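Local coordinates for CDGSH iron-sulfur domain-containing protein NEET (Arabidopsis thaliana, PDB 3S2R), which binds one [2Fe-2S] cluster per subunit as a homodimer, transfers iron-sulfur clusters, and serves plant development, senescence, reactive oxygen homeostasis and iron metabolism, at residues Gly20-Pro23 and Glu24-Lys27; Pro58-Asp61 and Gly62-Lys66; Lys66-Ala70 and Asn71-Val75. The protein carries 1 engineered substitution. All blocks are in the same frame, centred on the assembly; numbering follows the deposited sequence. Where two conformers were deposited one is given.

Interaction 1 of 3, residues Gly20-Pro23 and Glu24-Lys27; sequences GINP and EIRK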
loop_
_atom_site.group_PDB
_atom_site.type_symbol
_atom_site.label_atom_id
_atom_site.label_comp_id
_atom_site.label_asym_id
_atom_site.label_seq_id
_atom_site.Cartn_x
_atom_site.Cartn_y
_atom_site.Cartn_z
ATOM N N GLY B 20 -6.900 -7.011 -9.639
ATOM C CA GLY B 20 -5.939 -5.979 -9.236
ATOM C C GLY B 20 -6.422 -5.033 -8.157
ATOM O O GLY B 20 -7.633 -4.907 -7.900
ATOM N N ILE B 21 -5.472 -4.335 -7.549
ATOM C CA ILE B 21 -5.815 -3.316 -6.554
ATOM C C ILE B 21 -5.277 -1.923 -6.889
ATOM O O ILE B 21 -5.629 -0.952 -6.192
ATOM C CB ILE B 21 -5.340 -3.675 -5.159
ATOM C CG1 ILE B 21 -3.814 -3.743 -5.089
ATOM C CG2 ILE B 21 -5.961 -4.966 -4.687
ATOM C CD1 ILE B 21 -3.224 -3.852 -3.634
ATOM N N ASN B 22 -4.417 -1.814 -7.904
ATOM C CA ASN B 22 -3.833 -0.558 -8.335
ATOM C C ASN B 22 -4.193 -0.303 -9.808
ATOM O O ASN B 22 -3.387 -0.566 -10.681
ATOM C CB ASN B 22 -2.311 -0.544 -8.149
ATOM C CG ASN B 22 -1.678 0.672 -8.721
ATOM O OD1 ASN B 22 -2.260 1.758 -8.686
ATOM N ND2 ASN B 22 -0.458 0.526 -9.215
ATOM N N PRO B 23 -5.360 0.284 -10.082
ATOM C CA PRO B 23 -5.694 0.498 -11.492
ATOM C C PRO B 23 -4.901 1.597 -12.193
ATOM O O PRO B 23 -4.826 1.562 -13.410
ATOM C CB PRO B 23 -7.190 0.866 -11.458
ATOM C CG PRO B 23 -7.466 1.314 -10.035
ATOM C CD PRO B 23 -6.493 0.554 -9.166
ATOM N N GLU B 24 -4.353 2.568 -11.456
ATOM C CA GLU B 24 -3.935 3.829 -12.066
ATOM C C GLU B 24 -2.504 4.275 -11.773
ATOM O O GLU B 24 -2.007 5.129 -12.517
ATOM C CB GLU B 24 -4.905 4.942 -11.655
ATOM C CG GLU B 24 -6.309 4.738 -12.280
ATOM C CD GLU B 24 -7.394 5.677 -11.767
ATOM O OE1 GLU B 24 -7.175 6.303 -10.712
ATOM O OE2 GLU B 24 -8.454 5.834 -12.450
ATOM N N ILE B 25 -1.846 3.792 -10.699
ATOM C CA ILE B 25 -0.629 4.444 -10.280
ATOM C C ILE B 25 0.614 3.771 -10.897
ATOM O O ILE B 25 0.875 2.584 -10.669
ATOM C CB ILE B 25 -0.539 4.483 -8.716
ATOM C CG1 ILE B 25 -1.645 5.403 -8.145
ATOM C CG2 ILE B 25 0.859 4.939 -8.321
ATOM C CD1 ILE B 25 -1.676 5.510 -6.633
ATOM N N ARG B 26 1.416 4.547 -11.616
ATOM C CA ARG B 26 2.730 4.080 -12.070
ATOM C C ARG B 26 2.680 2.722 -12.783
ATOM O O ARG B 26 3.449 1.800 -12.498
ATOM C CB ARG B 26 3.755 4.138 -10.931
ATOM C CG ARG B 26 4.043 5.610 -10.539
ATOM C CD ARG B 26 4.598 5.802 -9.152
ATOM N NE ARG B 26 5.796 5.016 -8.909
ATOM C CZ ARG B 26 6.324 4.836 -7.687
ATOM N NH1 ARG B 26 5.791 5.416 -6.630
ATOM N NH2 ARG B 26 7.366 4.064 -7.543
ATOM N N LYS B 27 1.730 2.596 -13.699
ATOM C CA LYS B 27 1.472 1.313 -14.342
ATOM C C LYS B 27 2.587 0.887 -15.306
ATOM O O LYS B 27 2.655 -0.273 -15.740
ATOM C CB LYS B 27 0.073 1.296 -14.988
ATOM C CG LYS B 27 -1.093 1.582 -13.980
ATOM C CD LYS B 27 -1.085 0.613 -12.788
ATOM C CE LYS B 27 -1.403 -0.799 -13.233
ATOM N NZ LYS B 27 -1.440 -1.781 -12.123
HETATM O O HOH W 1 -4.779 3.286 -8.700
#

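Interaction 2 of 3, residues Pro58-Asp61 and Gly62-Lys66; sequences PLCD and GSCVK. Engineered in segment 62-66: Cys-64 (natural residue His). With FES (Fe2/s2 (inorganic) cluster), chain D.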
loop_
_atom_site.group_PDB
_atom_site.type_symbol
_atom_site.label_atom_id
_atom_site.label_comp_id
_atom_site.label_asym_id
_atom_site.label_seq_id
_atom_site.Cartn_x
_atom_site.Cartn_y
_atom_site.Cartn_z
ATOM N N PRO B 58 3.670 8.105 -2.724
ATOM C CA PRO B 58 3.416 7.109 -1.687
ATOM C C PRO B 58 2.885 7.614 -0.344
ATOM O O PRO B 58 2.715 6.815 0.558
ATOM C CB PRO B 58 4.789 6.434 -1.528
ATOM C CG PRO B 58 5.754 7.517 -1.794
ATOM C CD PRO B 58 5.121 8.267 -2.953
ATOM N N LEU B 59 2.626 8.908 -0.205
ATOM C CA LEU B 59 2.059 9.461 1.032
ATOM C C LEU B 59 0.563 9.292 1.042
ATOM O O LEU B 59 -0.066 9.190 -0.038
ATOM C CB LEU B 59 2.395 10.938 1.141
ATOM C CG LEU B 59 3.880 11.266 1.183
ATOM C CD1 LEU B 59 4.055 12.776 1.073
ATOM C CD2 LEU B 59 4.580 10.703 2.436
ATOM N N CYS B 60 -0.014 9.221 2.243
ATOM C CA CYS B 60 -1.468 9.184 2.434
ATOM C C CYS B 60 -2.049 10.581 2.412
ATOM O O CYS B 60 -1.576 11.449 3.145
ATOM C CB CYS B 60 -1.733 8.529 3.795
ATOM S SG CYS B 60 -3.459 8.579 4.338
ATOM N N ASP B 61 -3.055 10.786 1.567
ATOM C CA ASP B 61 -3.756 12.087 1.493
ATOM C C ASP B 61 -5.191 11.978 1.961
ATOM O O ASP B 61 -5.944 12.933 1.775
ATOM C CB ASP B 61 -3.654 12.702 0.077
ATOM C CG ASP B 61 -4.511 11.992 -0.951
ATOM O OD1 ASP B 61 -5.109 10.933 -0.633
ATOM O OD2 ASP B 61 -4.575 12.548 -2.072
ATOM N N GLY B 62 -5.564 10.854 2.594
ATOM C CA GLY B 62 -6.937 10.672 3.043
ATOM C C GLY B 62 -7.867 10.090 1.993
ATOM O O GLY B 62 -9.064 9.936 2.274
ATOM N N SER B 63 -7.335 9.700 0.822
ATOM C CA SER B 63 -8.173 9.070 -0.194
ATOM C C SER B 63 -8.679 7.719 0.265
ATOM O O SER B 63 -9.733 7.280 -0.200
ATOM C CB SER B 63 -7.459 8.943 -1.530
ATOM O OG SER B 63 -7.160 10.227 -2.066
ATOM N N CYS B 64 -7.969 7.074 1.194
ATOM C CA CYS B 64 -8.401 5.819 1.812
ATOM C C CYS B 64 -9.823 5.925 2.384
ATOM O O CYS B 64 -10.642 4.998 2.266
ATOM C CB CYS B 64 -7.389 5.405 2.910
ATOM S SG CYS B 64 -6.755 6.837 3.919
ATOM N N VAL B 65 -10.118 7.073 3.006
ATOM C CA VAL B 65 -11.435 7.370 3.578
ATOM C C VAL B 65 -12.523 7.296 2.515
ATOM O O VAL B 65 -13.591 6.720 2.749
ATOM C CB VAL B 65 -11.444 8.758 4.321
ATOM C CG1 VAL B 65 -12.843 9.119 4.855
ATOM C CG2 VAL B 65 -10.361 8.786 5.441
ATOM N N LYS B 66 -12.235 7.865 1.350
ATOM C CA LYS B 66 -13.172 7.884 0.244
ATOM C C LYS B 66 -13.340 6.478 -0.342
ATOM O O LYS B 66 -14.446 6.054 -0.686
ATOM C CB LYS B 66 -12.676 8.872 -0.817
ATOM C CG LYS B 66 -12.301 10.241 -0.254
ATOM C CD LYS B 66 -11.864 11.187 -1.341
ATOM C CE LYS B 66 -11.785 12.608 -0.812
ATOM N NZ LYS B 66 -11.382 13.555 -1.872
HETATM FE FE1 FES D . -4.033 5.658 0.759
HETATM FE FE2 FES D . -4.579 7.045 3.044
HETATM S S1 FES D . -4.596 7.769 0.923
HETATM S S2 FES D . -3.855 4.905 2.851
#

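Interaction 3 of 3, residues Lys66-Ala70 and Asn71-Val75; sequences KHNKA and NGDNV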
loop_
_atom_site.group_PDB
_atom_site.type_symbol
_atom_site.label_atom_id
_atom_site.label_comp_id
_atom_site.label_asym_id
_atom_site.label_seq_id
_atom_site.Cartn_x
_atom_site.Cartn_y
_atom_site.Cartn_z
ATOM N N LYS B 66 -12.235 7.865 1.350
ATOM C CA LYS B 66 -13.172 7.884 0.244
ATOM C C LYS B 66 -13.340 6.478 -0.342
ATOM O O LYS B 66 -14.446 6.054 -0.686
ATOM C CB LYS B 66 -12.676 8.872 -0.817
ATOM C CG LYS B 66 -12.301 10.241 -0.254
ATOM C CD LYS B 66 -11.864 11.187 -1.341
ATOM C CE LYS B 66 -11.785 12.608 -0.812
ATOM N NZ LYS B 66 -11.382 13.555 -1.872
ATOM N N HIS B 67 -12.230 5.748 -0.432
ATOM C CA HIS B 67 -12.244 4.362 -0.927
ATOM C C HIS B 67 -13.035 3.408 -0.032
ATOM O O HIS B 67 -13.828 2.595 -0.527
ATOM C CB HIS B 67 -10.812 3.823 -1.084
ATOM C CG HIS B 67 -10.768 2.336 -1.229
ATOM N ND1 HIS B 67 -11.040 1.687 -2.416
ATOM C CD2 HIS B 67 -10.599 1.365 -0.302
ATOM C CE1 HIS B 67 -11.010 0.385 -2.218
ATOM N NE2 HIS B 67 -10.740 0.163 -0.943
ATOM N N ASN B 68 -12.796 3.507 1.275
ATOM C CA ASN B 68 -13.455 2.650 2.241
ATOM C C ASN B 68 -14.978 2.759 2.219
ATOM O O ASN B 68 -15.691 1.741 2.242
ATOM C CB ASN B 68 -12.938 2.954 3.640
ATOM C CG ASN B 68 -11.581 2.385 3.869
ATOM O OD1 ASN B 68 -11.113 1.524 3.107
ATOM N ND2 ASN B 68 -10.933 2.841 4.921
ATOM N N LYS B 69 -15.472 3.990 2.149
ATOM C CA LYS B 69 -16.910 4.198 2.216
ATOM C C LYS B 69 -17.591 3.729 0.942
ATOM O O LYS B 69 -18.687 3.143 0.977
ATOM C CB LYS B 69 -17.230 5.661 2.500
ATOM C CG LYS B 69 -18.677 5.847 3.011
ATOM C CD LYS B 69 -19.083 7.298 2.996
ATOM C CE LYS B 69 -20.458 7.458 3.571
ATOM N NZ LYS B 69 -20.946 8.827 3.275
ATOM N N ALA B 70 -16.928 3.953 -0.193
ATOM C CA ALA B 70 -17.496 3.547 -1.486
ATOM C C ALA B 70 -17.502 2.031 -1.684
ATOM O O ALA B 70 -18.379 1.506 -2.355
ATOM C CB ALA B 70 -16.726 4.213 -2.631
ATOM N N ASN B 71 -16.511 1.342 -1.102
ATOM C CA ASN B 71 -16.251 -0.074 -1.397
ATOM C C ASN B 71 -16.488 -1.041 -0.259
ATOM O O ASN B 71 -16.158 -2.219 -0.374
ATOM C CB ASN B 71 -14.830 -0.244 -1.960
ATOM C CG ASN B 71 -14.723 0.253 -3.387
ATOM O OD1 ASN B 71 -15.232 -0.389 -4.315
ATOM N ND2 ASN B 71 -14.106 1.421 -3.573
ATOM N N GLY B 72 -16.997 -0.538 0.859
ATOM C CA GLY B 72 -17.130 -1.352 2.062
ATOM C C GLY B 72 -15.809 -1.993 2.484
ATOM O O GLY B 72 -15.777 -3.181 2.851
ATOM N N ASP B 73 -14.711 -1.213 2.488
ATOM C CA ASP B 73 -13.362 -1.682 2.837
ATOM C C ASP B 73 -12.909 -0.986 4.110
ATOM O O ASP B 73 -13.599 -0.120 4.631
ATOM C CB ASP B 73 -12.410 -1.408 1.688
ATOM C CG ASP B 73 -11.321 -2.458 1.560
ATOM O OD1 ASP B 73 -11.180 -3.327 2.442
ATOM O OD2 ASP B 73 -10.626 -2.411 0.539
ATOM N N ASN B 74 -11.724 -1.349 4.590
ATOM C CA ASN B 74 -11.213 -0.836 5.859
ATOM C C ASN B 74 -9.706 -0.577 5.815
ATOM O O ASN B 74 -9.005 -0.745 6.835
ATOM C CB ASN B 74 -11.550 -1.796 6.993
ATOM C CG ASN B 74 -10.803 -3.094 6.879
ATOM O OD1 ASN B 74 -10.404 -3.500 5.769
ATOM N ND2 ASN B 74 -10.543 -3.745 8.015
ATOM N N VAL B 75 -9.183 -0.104 4.684
ATOM C CA VAL B 75 -7.740 0.097 4.565
ATOM C C VAL B 75 -7.353 1.442 5.164
ATOM O O VAL B 75 -8.178 2.325 5.372
ATOM C CB VAL B 75 -7.216 -0.010 3.115
ATOM C CG1 VAL B 75 -7.436 -1.431 2.583
ATOM C CG2 VAL B 75 -7.881 1.010 2.231
#

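Interaction 1 of 3, residues Gly20-Pro23 and Glu24-Lys27
Asn-22 and Ile-25 meet across a turn where Gly-20 to Pro-23 runs without a break into Glu-24 to Lys-27. Neither segment is helix or strand. Helix-like psi values at Pro-23 and Glu-24 fold the chain back, so that the backbone of Ile-25 comes up to the side chain of Asn-22. That side chain leaves with CG anti to the backbone N (chi1 174°), which carries the amide across the turn. The amide then grips both main-chain polar groups of Ile-25. OD1 of Asn-22 accepts from Ile-25 N at 2.9 Å, with the donor tilted 25° from the carbonyl plane. ND2 of Asn-22 gives a straighter bond to Ile-25 O, 2.9 Å long, which lies near the amide plane and ends on a lone pair. Two bonds to one residue fix the rotation of the amide. A water lies 2.9 Å from Asn-22 OD1 and accepts from Glu-24 N at 2.9 Å.

Lys-27 closes the other side. Its chain bends at chi2 and chi3 and curls back. NZ reaches Asn-22 O at 2.7 Å, almost in line with the carbonyl bond. On the way CD of Lys-27 passes 3.6 Å from Asn-22 ND2. Both Lys-27 NZ and Asn-22 ND2 also bond to Asn-74 OD1 of the second subunit, so the turn is held from across the dimer as well. Pro-23 and Glu-24 stay on the exposed outside. This is a turn in the loop before strand 32-37 of the CDGSH-type domain, closed by an asparagine amide and built into the dimer interface.

Interaction 2 of 3, residues Pro58-Asp61 and Gly62-Lys66
Cys-60 and Cys-64 close on the same iron, and this is the tight part of the contact. Cys-60 SG lies 2.3 Å from the iron FE2 and Cys-64 SG 2.4 Å from it. Cys-64 is engineered; the natural residue is His. Its SG sits between the backbone N and the carbonyl carbon (chi1 40°). The two sulfurs, Cys-60 SG and Cys-64 SG, are 3.8 Å apart. Gly-62 N gives a long bond of 3.6 Å to Cys-60 SG. The backbone passes close to the cluster here, with Ser-63 N 3.4 Å from the bridging sulfide S1. Gly-62 has a positive phi of 87°, and a CB at these angles would jam against Asp-61 O.

Cys-60 to Ser-63, followed by the natural His, spell the CDGSH motif that names the family. The motif runs into the first turn of helix 63-71. Cys-49 and Cys-51 complete the cluster site from elsewhere in the chain.

Asp-61 makes an Asx turn at the start of this helix. Its OD1 takes two bonds from one residue. Ser-63 N arrives on the anti side at 2.9 Å, well out of the carboxylate plane. Ser-63 OG arrives on the syn side at 2.6 Å, nearer that plane. With an alanine in place of Ser-63 the hydroxyl is gone, and Asp-61 OD1 would probably be left with the backbone N-H as its one donor from this residue, its carboxylate less firmly set.

The outer side is looser. Asp-61 is exposed, although its OD2 is bonded to Gly-55 N. Val-65 and Lys-66, further along the helix, are exposed and touch nothing in 58-61; Val-65 packs instead on Lys-31 of the second subunit.

Interaction 3 of 3, residues Lys66-Ala70 and Asn71-Val75
The His-67 ring meets Asp-73 at one edge, and Asn-71 CB makes an off-centre CH-pi contact toward the CE1 side, 4.3 Å from the His-67 centroid. NE2 of His-67 gives a nearly straight bond (172°) to Asp-73 OD2 at 3.0 Å. The oxygen lies in the ring plane and uses its anti lone pair, while the carboxylate is turned 58° from the ring. Val-75 CG2 comes obliquely to His-67 CD2 at 3.7 Å. The ring is placed there by a CG anti to the backbone N (chi1 165°).

The second flat group is the amide of Asn-68, which spans the turn to Val-75. Its OD1 takes Val-75 N at 3.0 Å, with the donor tilted out of the carbonyl plane. Its ND2 gives to Val-75 O at 2.8 Å, close to the amide plane and on a lone pair. The amide of Asn-71 turns back on the helix, with ND2 bonding His-67 O at 3.3 Å.

The backbone ends the helix between these groups. Gly-72 has a positive phi, and Asp-73 N bonds Asn-68 O at 3.1 Å. These are the left-handed residue and the 6-to-1 bond of a Schellman motif, but its second bond is missing, since Gly-72 N is 4.1 Å from Lys-69 O.

Asp-73 OD2 also accepts from Ile-21 N of the second subunit. His-67 therefore donates through NE2 to an oxygen shared with the dimer partner. The bond requires a proton on NE2, and the nearby carboxylate would be expected to stabilise a positive charge on the ring.

In the fold
Interactions 2 and 3 are consecutive and share Lys-66. Interaction 2 starts helix 63-71 at the cluster, and interaction 3 ends it. Their centres are 11 Å apart, and they touch where Cys-64 CB packs on Val-75 O at 4.0 Å. The side chain of Val-75 is about 6 Å from the cluster. Interaction 1 lies earlier in the chain, with its centre about 15 Å from that of interaction 2 and 17 Å from that of interaction 3. Its Ile-25 side chain is about 8 Å from the cluster. Across the dimer the relation changes: residues 20-27 of one subunit bond to Asp-73 and Asn-74 of the other, joining interaction 1 to interaction 3.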